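PDB 2P6H: hypothetical protein from Aeropyrum pernix, which is of unknown function but belongs to the YjbQ (UPF0047) family and is found here as an assembly of three chains. Local coordinates for residues E24-L27 with S28-G32; L106-G109 with T110-I114. One frame throughout, in Å; residues are numbered along the deposited sequence.

Contact 1 (E24-L27 with S28-G32)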
# COMPACT_ATOMS: atom_id res chain seq x y z
N GLU A 24 -10.63 1.79 -17.22
CA GLU A 24 -11.33 2.96 -17.71
C GLU A 24 -12.59 2.54 -18.46
O GLU A 24 -13.62 3.21 -18.42
CB GLU A 24 -10.37 3.73 -18.64
CG GLU A 24 -9.14 4.27 -17.90
CD GLU A 24 -8.29 5.12 -18.83
OE1 GLU A 24 -8.09 4.73 -19.96
OE2 GLU A 24 -7.84 6.18 -18.39
N GLU A 25 -12.50 1.41 -19.14
CA GLU A 25 -13.61 0.85 -19.87
C GLU A 25 -14.79 0.73 -18.94
O GLU A 25 -15.81 1.39 -19.10
CB GLU A 25 -13.19 -0.54 -20.36
CG GLU A 25 -13.27 -0.66 -21.88
CD GLU A 25 -13.16 -2.12 -22.25
OE1 GLU A 25 -14.00 -2.90 -21.82
OE2 GLU A 25 -12.22 -2.47 -22.95
N TRP A 26 -14.60 -0.13 -17.95
CA TRP A 26 -15.61 -0.39 -16.93
C TRP A 26 -16.08 0.92 -16.33
O TRP A 26 -17.25 1.17 -16.12
CB TRP A 26 -15.01 -1.28 -15.83
CG TRP A 26 -16.05 -1.63 -14.81
CD1 TRP A 26 -17.06 -2.61 -14.94
CD2 TRP A 26 -16.26 -1.00 -13.52
NE1 TRP A 26 -17.90 -2.66 -13.88
CE2 TRP A 26 -17.41 -1.62 -12.94
CE3 TRP A 26 -15.62 0.01 -12.82
CZ2 TRP A 26 -17.86 -1.22 -11.70
CZ3 TRP A 26 -16.08 0.41 -11.57
CH2 TRP A 26 -17.21 -0.21 -11.02
N LEU A 27 -15.11 1.77 -16.03
CA LEU A 27 -15.43 3.02 -15.40
C LEU A 27 -16.39 3.89 -16.23
O LEU A 27 -17.21 4.63 -15.70
CB LEU A 27 -14.11 3.75 -15.22
CG LEU A 27 -14.23 4.89 -14.23
CD1 LEU A 27 -14.79 4.43 -12.88
CD2 LEU A 27 -12.86 5.49 -13.95
N SER A 28 -16.19 3.85 -17.56
CA SER A 28 -17.12 4.60 -18.40
C SER A 28 -18.44 3.86 -18.55
O SER A 28 -19.47 4.44 -18.84
CB SER A 28 -16.49 4.82 -19.78
OG SER A 28 -15.45 5.79 -19.69
N THR A 29 -18.39 2.54 -18.36
CA THR A 29 -19.64 1.76 -18.43
C THR A 29 -20.48 2.07 -17.23
O THR A 29 -21.61 1.62 -17.10
CB THR A 29 -19.40 0.23 -18.46
OG1 THR A 29 -20.36 -0.38 -19.33
CG2 THR A 29 -19.55 -0.36 -17.06
N VAL A 30 -19.83 2.83 -16.34
CA VAL A 30 -20.49 3.22 -15.15
C VAL A 30 -20.79 4.74 -15.16
O VAL A 30 -21.79 5.21 -14.63
CB VAL A 30 -19.51 2.80 -14.07
CG1 VAL A 30 -19.80 3.56 -12.78
CG2 VAL A 30 -19.64 1.31 -13.81
N GLY A 31 -19.93 5.50 -15.84
CA GLY A 31 -20.15 6.93 -15.99
C GLY A 31 -20.04 7.70 -14.69
O GLY A 31 -20.76 8.68 -14.48
N GLY A 32 -19.14 7.28 -13.81
CA GLY A 32 -18.97 7.96 -12.53
C GLY A 32 -18.39 9.36 -12.73
O GLY A 32 -17.57 9.59 -13.60
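The carbonyl oxygen E24 O is gripped twice by S28: S28 N donates to it at 2.8 Å, the i to i+4 bond of an alpha-helix, and S28 OG adds a weak, long bond at 3.4 Å. S28 OG sits beside its own backbone N (chi1 -74°), and this turn of the side chain brings the hydroxyl back along the helix toward that carbonyl. One step on, T29 N reaches E25 O at 2.9 Å, with T29 N in the plane of the E25 carbonyl. G31 N also donates to L27 O, at 2.9 Å, an i to i+4 bond made just as the chain turns to positive phi.

The side chains meet at W26. Its CG lies anti to the backbone N (chi1 -177°), which swings the indole out from the helix, where T29 and V30 meet one of its faces. V30 CG2 sits 3.8 Å from the centroid of the six-membered ring of W26 as a CH-pi contact, over the face but offset toward the rim, nearest CZ2. T29 CG2 covers the five-membered ring more loosely, 4.3 Å from its centroid. L129 and Y131 of strand 124-133 also pack on W26, while Y131 touches L27 and V30 as well.

G31 then leaves helical geometry with a positive phi of 67°, a conformation that glycine adopts readily. The C-terminal end of helix 20-28 is thus held by main-chain bonds and by the CH-pi contacts of T29 and V30 on W26, with a glycine where phi turns positive.

Contact 2 (L106-G109 with T110-I114); sequences LSLG and TWQRI
Q112 folds back over G109, its side chain running beside the glycine as far as OE1. Its CB lies 3.7 Å from G109 N, and CG stays at the same distance. CG stands beside the backbone N of Q112 (chi1 -65°) and the chain is extended beyond it, which brings the amide carbon CD to 3.5 Å from G109 N. At the tip OE1 accepts a hydrogen bond from G109 N at 2.7 Å, with an N-H...O angle of 159° and the donor tilted 28° from the plane of the amide C=O. The other amide atom, NE2, turns to the second subunit, where it donates to V41 O and, weakly, to H43 O.

The backbones answer in return. Q112 N donates to G109 O at 3.2 Å and closes the type I beta turn G109 to Q112, although this donor comes in from above the carbonyl plane. The turn is thus clasped by a main-chain bond and a side-chain bond between the same two residues. Replacing Q112 by a leucine would probably leave G109 N without its acceptor and V41 O of the second subunit without this donor, loosening both the turn and its hold on the neighbour.

L108 CD1 lies 4.1 Å from I114 CG1, the two side chains crossing at about a right angle. L106 makes a longer apolar approach to I114, CD2 to CD1 at 4.5 Å.

The loop containing the turn connects strand 105-106, an outer strand of the five-stranded sheet within the chain, to strand 113-118, the middle strand of the three-stranded one. I114, on strand 113-118, is buried against I99 of strand 96-102, V48 of the adjoining strand 46-51 and V23 of helix 20-28.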
# COMPACT_ATOMS: atom_id res chain seq x y z
N LEU A 106 -10.46 10.06 -14.07
CA LEU A 106 -9.77 9.16 -13.22
C LEU A 106 -8.52 9.86 -12.82
O LEU A 106 -7.70 10.25 -13.64
CB LEU A 106 -9.45 7.92 -14.04
CG LEU A 106 -8.81 6.83 -13.19
CD1 LEU A 106 -9.68 6.44 -11.99
CD2 LEU A 106 -8.54 5.55 -13.96
N SER A 107 -8.34 10.07 -11.52
CA SER A 107 -7.26 10.93 -11.04
C SER A 107 -5.85 10.23 -10.99
O SER A 107 -5.23 10.09 -9.95
CB SER A 107 -7.70 11.43 -9.66
OG SER A 107 -6.89 12.54 -9.28
N LEU A 108 -5.35 9.85 -12.16
CA LEU A 108 -4.01 9.28 -12.26
C LEU A 108 -3.12 10.39 -12.81
O LEU A 108 -3.60 11.27 -13.53
CB LEU A 108 -3.98 8.08 -13.22
CG LEU A 108 -4.64 6.81 -12.71
CD1 LEU A 108 -4.61 5.73 -13.79
CD2 LEU A 108 -3.92 6.33 -11.45
N GLY A 109 -1.84 10.34 -12.46
CA GLY A 109 -0.91 11.34 -12.94
C GLY A 109 -0.63 11.14 -14.41
O GLY A 109 -1.03 10.14 -15.00
N THR A 110 0.08 12.09 -15.01
CA THR A 110 0.36 11.99 -16.46
C THR A 110 1.03 10.69 -16.86
O THR A 110 0.69 10.06 -17.85
CB THR A 110 1.33 13.06 -16.87
OG1 THR A 110 0.84 14.33 -16.42
CG2 THR A 110 1.45 13.10 -18.40
N TRP A 111 1.99 10.21 -16.08
CA TRP A 111 2.70 8.97 -16.42
C TRP A 111 2.31 7.75 -15.59
O TRP A 111 2.95 6.70 -15.69
CB TRP A 111 4.21 9.21 -16.30
CG TRP A 111 4.61 10.54 -16.86
CD1 TRP A 111 5.02 11.64 -16.17
CD2 TRP A 111 4.52 10.94 -18.23
NE1 TRP A 111 5.18 12.71 -17.02
CE2 TRP A 111 4.88 12.30 -18.29
CE3 TRP A 111 4.16 10.28 -19.41
CZ2 TRP A 111 4.90 13.02 -19.49
CZ3 TRP A 111 4.18 11.00 -20.61
CH2 TRP A 111 4.54 12.36 -20.64
N GLN A 112 1.27 7.87 -14.77
CA GLN A 112 0.82 6.75 -13.94
C GLN A 112 -0.13 5.83 -14.69
O GLN A 112 -1.03 6.28 -15.40
CB GLN A 112 0.11 7.26 -12.68
CG GLN A 112 1.01 8.03 -11.72
CD GLN A 112 0.31 8.42 -10.42
OE1 GLN A 112 -0.85 8.84 -10.43
NE2 GLN A 112 1.02 8.29 -9.30
N ARG A 113 0.07 4.53 -14.52
CA ARG A 113 -0.77 3.53 -15.13
C ARG A 113 -1.02 2.42 -14.14
O ARG A 113 -0.26 2.21 -13.20
CB ARG A 113 -0.04 2.99 -16.36
CG ARG A 113 0.24 4.07 -17.40
CD ARG A 113 -0.88 4.17 -18.44
NE ARG A 113 -0.59 5.23 -19.41
CZ ARG A 113 -0.53 4.88 -20.71
NH1 ARG A 113 -0.73 3.62 -21.06
NH2 ARG A 113 -0.27 5.80 -21.63
N ILE A 114 -2.11 1.69 -14.32
CA ILE A 114 -2.48 0.59 -13.44
C ILE A 114 -1.80 -0.67 -13.92
O ILE A 114 -2.11 -1.20 -14.98
CB ILE A 114 -4.01 0.38 -13.44
CG1 ILE A 114 -4.70 1.68 -13.03
CG2 ILE A 114 -4.38 -0.70 -12.41
CD1 ILE A 114 -6.22 1.82 -13.21

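Contact 1 comes first along the chain, and contact 2 opens much later, yet the two meet in space although their centres are 16 Å apart. L106 is the bridge: its CD1 lies 3.9 Å from L27 CD2, and its CD2 lies 4.2 Å from E24 CG, so the 24-27 part of the helix packs against the start of 106-109. Their surroundings differ. No other chain of the assembly touches contact 1, whereas contact 2 sits at a subunit interface. A sulfate, probably from the crystallisation liquor, lies about 4 Å from the W111 side chain in contact 2; whether it marks a functional pocket is unknown.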